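Local coordinates for protein endosialidase (Enterobacteria phage phi92, PDB 4HIZ) that hydrolyses sialic acid polymers from within the chain, acting on both alpha-2,8 and alpha-2,9 linkages, at residues G412-R415 with S416-E419; G104-H107 with G108-L112; T62-S65 with E66-D70. All coordinates share one frame; numbering follows the deposited sequence.

In the fold
All three interactions are local contacts around a type II beta turn, yet their chemistry follows their surroundings. Interactions 1 and 3 start on the last residues of strands 407-413 and 61-64 of one mixed sheet and continue into the loops after them; R435 meets E414 of the first and Y63 of the last. Interaction 1 is buried and polar, a carboxylate bonded weakly to the turn's backbone. Interaction 3 is partly buried and largely apolar, a valine against two phenylalanines, with its glutamate exposed. Interaction 2 joins strands 96-104 and 113-119 of another sheet and combines a salt bridge, a hydrogen bond from an asparagine amide to a carboxylate, and a shared water near bound sialic acid.

Interaction 1: residues G412-R415 with S416-E419; sequences GTER and SFGE
Between E414 and E419 the backbone leaves strand 407-413 and folds back through a type II beta turn, S416 to E419, whose own closure is weak, with E419 N 3.4 Å from S416 O. The E414 side chain reaches the same turn and adds weak contacts of its own. With CG set between its backbone N and carbonyl carbon (chi1 62°) and the chain extended beyond, CG runs 3.3 Å from S416 O and delivers the carboxylate to G418. G418 N shares its hydrogen weakly with both oxygens, 3.1 Å from E414 OE1 and 3.3 Å from E414 OE2. W420 N adds a bond to OE1 and R435 a salt bridge to OE2, so both carboxylate oxygens have partners beyond the turn.

E419 is linked to the start of the bend through a water that accepts from R415 N (2.8 Å) and donates to E419 OE1 (2.7 Å). Beside this bridge R415 CB packs 3.6 Å from E419 OE1, while the guanidinium leads off to H396 O. E419 OE2 is held by R428 and N427. A glycine at the third position (phi 85°) is characteristic of a type II turn, here a buried, glutamate-braced loop of the catalytic beta-propeller region.

Interaction 2: residues G104-H107 with G108-L112; sequences GERH and GVQNL
Chi1 of 70° sets E105 CG between its backbone N and carbonyl carbon, and the extended chain then carries the carboxylate across to N111, whose own CG sits beside its backbone N (chi1 -73°). N111 ND2 donates an almost straight hydrogen bond to E105 OE1, 2.7 Å long. The oxygen lies in the amide plane of N111, but the donor comes from above the carboxylate plane, about 37° out of it. The other oxygen turns to R106 in a side-on salt bridge: NH2 at 2.8 Å and NE at 3.0 Å both reach E105 OE2, within the guanidinium plane. Bonds to both oxygens fix the carboxylate's rotation.

Q110 packs against both side chains. Its CB lies 3.3 Å from E105 OE2, and its OE1 lies 3.4 Å from R106 CD, while NE2 is taken up by L167 O. A water accepts from E105 N at 2.9 Å and can donate to G108 O and Q110 O, though it has more acceptors nearby than protons. The inverse gamma turn centred on H107 brings G108 N within 2.8 Å of R106 O, a weak bond; a type II beta turn follows from V109 to L112.

H107 is anchored by Y82 and meets W85 edge-to-face. The bound N-acetyl-alpha-neuraminic acid lies about 6 Å from the R106 side chain. N111 O bonds H578 of a second subunit. The whole bend joins antiparallel strands 96-104 and 113-119, with Y139 of helix 139-142 bonding N111 N, and N145 of strand 144-154 bonding the carbonyls of V109 and L112.

Interaction 3: residues T62-S65 with E66-D70; sequences TYVS and EGFFD
V64 and the two phenylalanines F68 and F69 make the tightly packed half of this contact, where one methyl group serves both rings. V64 CG1 lies 3.7 Å from F68 CD2 and 3.9 Å from F69 CE2, and the valine crosses each side chain at about a right angle. F68 CG is anti to its backbone N (chi1 -173°) and F69 CG lies beside its own (chi1 -67°); with these settings F68 CD2 stands over the centre of the F69 ring, 3.8 Å above its plane. Outside the segments F456 meets F69 edge-to-face, Y520 and L522 of strand 516-523 pack on the same residue, and A50 touches F68, which extends the apolar cluster.

The bend itself is held more loosely. F68 N reaches S65 O in a weak bond of 3.4 Å, and a water accepting from F69 N at 3.0 Å lies 2.9 Å from that same S65 O. S65 OG takes a hydrogen bond from A49 N. E66, the exposed residue of the contact, has a chain bent at chi2, though the residue still packs against S531 of a second subunit. Farther on, D70 forms a salt bridge with K45 of the third subunit.

Glycine at the third position, G67 with phi 94°, marks a classical type II beta turn from S65 to F68; here it turns the chain out of strand 61-64 on its way to strand 71-75.

Interaction 1: residues G412-R415 with S416-E419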
# COMPACT_ATOMS: atom_id res chain seq x y z
N GLY A 412 -2.04 24.01 21.35
CA GLY A 412 -0.65 23.72 21.63
C GLY A 412 -0.57 22.29 22.14
O GLY A 412 -1.59 21.69 22.49
N THR A 413 0.64 21.76 22.13
CA THR A 413 0.85 20.36 22.57
C THR A 413 2.13 20.32 23.37
O THR A 413 3.14 20.84 22.92
CB THR A 413 1.01 19.46 21.34
OG1 THR A 413 -0.15 19.56 20.50
CG2 THR A 413 1.22 17.98 21.73
N GLU A 414 2.12 19.62 24.52
CA GLU A 414 3.40 19.47 25.22
C GLU A 414 4.27 18.40 24.49
O GLU A 414 3.75 17.56 23.76
CB GLU A 414 3.19 19.14 26.70
CG GLU A 414 2.43 17.79 26.87
CD GLU A 414 2.02 17.50 28.32
OE1 GLU A 414 2.39 18.28 29.24
OE2 GLU A 414 1.32 16.47 28.55
N ARG A 415 5.59 18.48 24.65
CA ARG A 415 6.51 17.59 23.94
C ARG A 415 6.49 16.18 24.53
O ARG A 415 6.74 15.19 23.83
CB ARG A 415 7.94 18.14 24.05
CG ARG A 415 8.09 19.51 23.40
CD ARG A 415 8.29 19.34 21.91
NE ARG A 415 8.40 20.67 21.35
CZ ARG A 415 8.96 20.97 20.21
NH1 ARG A 415 9.45 20.01 19.40
NH2 ARG A 415 9.00 22.25 19.87
N SER A 416 6.23 16.13 25.84
CA SER A 416 6.16 14.85 26.56
C SER A 416 5.23 15.06 27.75
O SER A 416 5.02 16.21 28.17
CB SER A 416 7.57 14.40 27.00
OG SER A 416 7.49 13.18 27.74
N PHE A 417 4.66 13.98 28.30
CA PHE A 417 3.68 14.15 29.34
C PHE A 417 4.21 14.97 30.53
O PHE A 417 5.34 14.75 31.01
CB PHE A 417 3.18 12.80 29.90
CG PHE A 417 2.17 12.99 30.97
CD1 PHE A 417 0.89 13.46 30.66
CD2 PHE A 417 2.51 12.82 32.32
CE1 PHE A 417 -0.05 13.70 31.66
CE2 PHE A 417 1.57 13.08 33.32
CZ PHE A 417 0.29 13.51 32.98
N GLY A 418 3.39 15.90 30.99
CA GLY A 418 3.64 16.61 32.24
C GLY A 418 4.56 17.82 32.09
O GLY A 418 4.92 18.42 33.11
N GLU A 419 4.96 18.18 30.88
CA GLU A 419 5.81 19.37 30.70
C GLU A 419 5.01 20.65 30.55
O GLU A 419 5.57 21.75 30.60
CB GLU A 419 6.73 19.21 29.48
CG GLU A 419 7.69 18.06 29.60
CD GLU A 419 8.64 17.95 28.41
OE1 GLU A 419 8.60 18.81 27.50
OE2 GLU A 419 9.45 17.00 28.40
O HOH W 1 6.69 20.41 26.38

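Interaction 2: residues G104-H107 with G108-L112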
# COMPACT_ATOMS: atom_id res chain seq x y z
N GLY A 104 12.28 14.16 6.81
CA GLY A 104 13.73 13.99 6.93
C GLY A 104 14.05 12.80 7.82
O GLY A 104 13.38 11.75 7.73
N GLU A 105 15.04 12.95 8.69
CA GLU A 105 15.45 11.83 9.52
C GLU A 105 15.70 12.23 10.98
O GLU A 105 15.85 11.37 11.84
CB GLU A 105 16.72 11.18 8.96
CG GLU A 105 17.96 12.12 9.15
CD GLU A 105 19.23 11.59 8.48
OE1 GLU A 105 19.10 10.96 7.39
OE2 GLU A 105 20.34 11.82 9.04
N ARG A 106 15.77 13.54 11.26
CA ARG A 106 16.14 14.03 12.59
C ARG A 106 15.81 15.51 12.71
O ARG A 106 15.37 16.14 11.75
CB ARG A 106 17.65 13.84 12.82
CG ARG A 106 18.50 14.80 11.95
CD ARG A 106 19.98 14.64 12.26
NE ARG A 106 20.52 13.46 11.56
CZ ARG A 106 21.56 12.75 11.98
NH1 ARG A 106 22.14 13.06 13.12
NH2 ARG A 106 21.99 11.72 11.28
N HIS A 107 16.04 16.07 13.88
CA HIS A 107 15.91 17.51 14.09
C HIS A 107 17.11 18.19 13.47
O HIS A 107 18.03 18.59 14.16
CB HIS A 107 15.77 17.83 15.59
CG HIS A 107 14.42 17.46 16.13
ND1 HIS A 107 13.64 18.33 16.87
CD2 HIS A 107 13.70 16.31 16.01
CE1 HIS A 107 12.49 17.72 17.16
NE2 HIS A 107 12.51 16.50 16.67
N GLY A 108 17.09 18.29 12.16
CA GLY A 108 18.18 18.85 11.39
C GLY A 108 17.78 18.69 9.94
O GLY A 108 16.72 18.10 9.63
N VAL A 109 18.60 19.21 9.02
CA VAL A 109 18.19 19.16 7.61
C VAL A 109 18.84 18.03 6.80
O VAL A 109 18.77 18.03 5.57
CB VAL A 109 18.39 20.54 6.90
CG1 VAL A 109 17.44 21.57 7.52
CG2 VAL A 109 19.89 21.05 7.01
N GLN A 110 19.50 17.09 7.49
CA GLN A 110 20.05 15.92 6.81
C GLN A 110 18.94 15.22 5.99
O GLN A 110 17.85 14.91 6.53
CB GLN A 110 20.56 14.89 7.81
CG GLN A 110 21.96 15.20 8.33
CD GLN A 110 21.99 16.33 9.35
OE1 GLN A 110 20.96 16.79 9.84
NE2 GLN A 110 23.21 16.76 9.70
N ASN A 111 19.22 14.96 4.71
CA ASN A 111 18.32 14.18 3.82
C ASN A 111 16.89 14.70 3.73
O ASN A 111 15.97 13.97 3.33
CB ASN A 111 18.30 12.72 4.29
CG ASN A 111 19.60 12.00 3.95
OD1 ASN A 111 20.09 12.11 2.83
ND2 ASN A 111 20.18 11.32 4.92
N LEU A 112 16.69 15.96 4.08
CA LEU A 112 15.33 16.47 4.28
C LEU A 112 14.72 17.11 3.01
O LEU A 112 15.40 17.82 2.26
CB LEU A 112 15.37 17.51 5.43
CG LEU A 112 14.07 18.20 5.85
CD1 LEU A 112 14.19 18.55 7.33
CD2 LEU A 112 13.84 19.49 5.04
O HOH W 2 16.43 15.47 8.81

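Interaction 3: residues T62-S65 with E66-D70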
# COMPACT_ATOMS: atom_id res chain seq x y z
N THR A 62 -8.62 21.65 31.94
CA THR A 62 -9.90 20.93 31.77
C THR A 62 -9.74 19.76 30.85
O THR A 62 -9.09 19.87 29.82
CB THR A 62 -10.98 21.92 31.23
OG1 THR A 62 -11.11 22.98 32.21
CG2 THR A 62 -12.33 21.21 31.01
N TYR A 63 -10.30 18.62 31.24
CA TYR A 63 -10.11 17.39 30.47
C TYR A 63 -11.46 16.99 29.92
O TYR A 63 -12.45 16.93 30.68
CB TYR A 63 -9.59 16.30 31.42
CG TYR A 63 -8.20 16.63 31.94
CD1 TYR A 63 -8.01 17.56 32.98
CD2 TYR A 63 -7.06 16.06 31.34
CE1 TYR A 63 -6.73 17.89 33.42
CE2 TYR A 63 -5.77 16.38 31.79
CZ TYR A 63 -5.61 17.29 32.84
OH TYR A 63 -4.34 17.60 33.30
N VAL A 64 -11.53 16.73 28.61
CA VAL A 64 -12.87 16.48 28.02
C VAL A 64 -13.14 15.02 27.72
O VAL A 64 -12.22 14.27 27.38
CB VAL A 64 -13.10 17.32 26.73
CG1 VAL A 64 -12.76 18.80 27.02
CG2 VAL A 64 -12.24 16.79 25.60
N SER A 65 -14.40 14.62 27.83
CA SER A 65 -14.83 13.31 27.33
C SER A 65 -15.20 13.42 25.85
O SER A 65 -15.25 14.51 25.29
CB SER A 65 -16.06 12.79 28.11
OG SER A 65 -17.22 13.53 27.70
N GLU A 66 -15.44 12.28 25.23
CA GLU A 66 -15.98 12.27 23.88
C GLU A 66 -17.29 13.06 23.86
O GLU A 66 -18.08 12.99 24.80
CB GLU A 66 -16.21 10.83 23.43
CG GLU A 66 -14.91 10.20 22.92
CD GLU A 66 -14.56 10.70 21.52
OE1 GLU A 66 -15.47 10.69 20.64
OE2 GLU A 66 -13.41 11.12 21.30
N GLY A 67 -17.47 13.86 22.81
CA GLY A 67 -18.73 14.56 22.59
C GLY A 67 -18.74 15.97 23.15
O GLY A 67 -19.60 16.77 22.76
N PHE A 68 -17.82 16.28 24.07
CA PHE A 68 -17.82 17.59 24.68
C PHE A 68 -17.58 18.64 23.58
O PHE A 68 -18.26 19.70 23.53
CB PHE A 68 -16.77 17.71 25.81
CG PHE A 68 -16.88 18.99 26.58
CD1 PHE A 68 -17.80 19.12 27.60
CD2 PHE A 68 -16.11 20.11 26.21
CE1 PHE A 68 -17.94 20.35 28.28
CE2 PHE A 68 -16.24 21.33 26.89
CZ PHE A 68 -17.15 21.44 27.93
N PHE A 69 -16.61 18.34 22.71
CA PHE A 69 -16.43 19.10 21.47
C PHE A 69 -16.74 18.19 20.31
O PHE A 69 -16.42 17.00 20.35
CB PHE A 69 -14.98 19.59 21.30
CG PHE A 69 -14.57 20.62 22.31
CD1 PHE A 69 -15.27 21.82 22.42
CD2 PHE A 69 -13.53 20.38 23.17
CE1 PHE A 69 -14.88 22.76 23.36
CE2 PHE A 69 -13.14 21.33 24.10
CZ PHE A 69 -13.81 22.52 24.21
N ASP A 70 -17.31 18.75 19.25
CA ASP A 70 -17.53 17.96 18.05
C ASP A 70 -16.25 18.00 17.22
O ASP A 70 -16.14 18.71 16.21
CB ASP A 70 -18.74 18.51 17.29
CG ASP A 70 -20.04 18.36 18.09
OD1 ASP A 70 -20.18 17.34 18.81
OD2 ASP A 70 -20.90 19.26 18.02
O HOH W 3 -14.56 16.18 23.06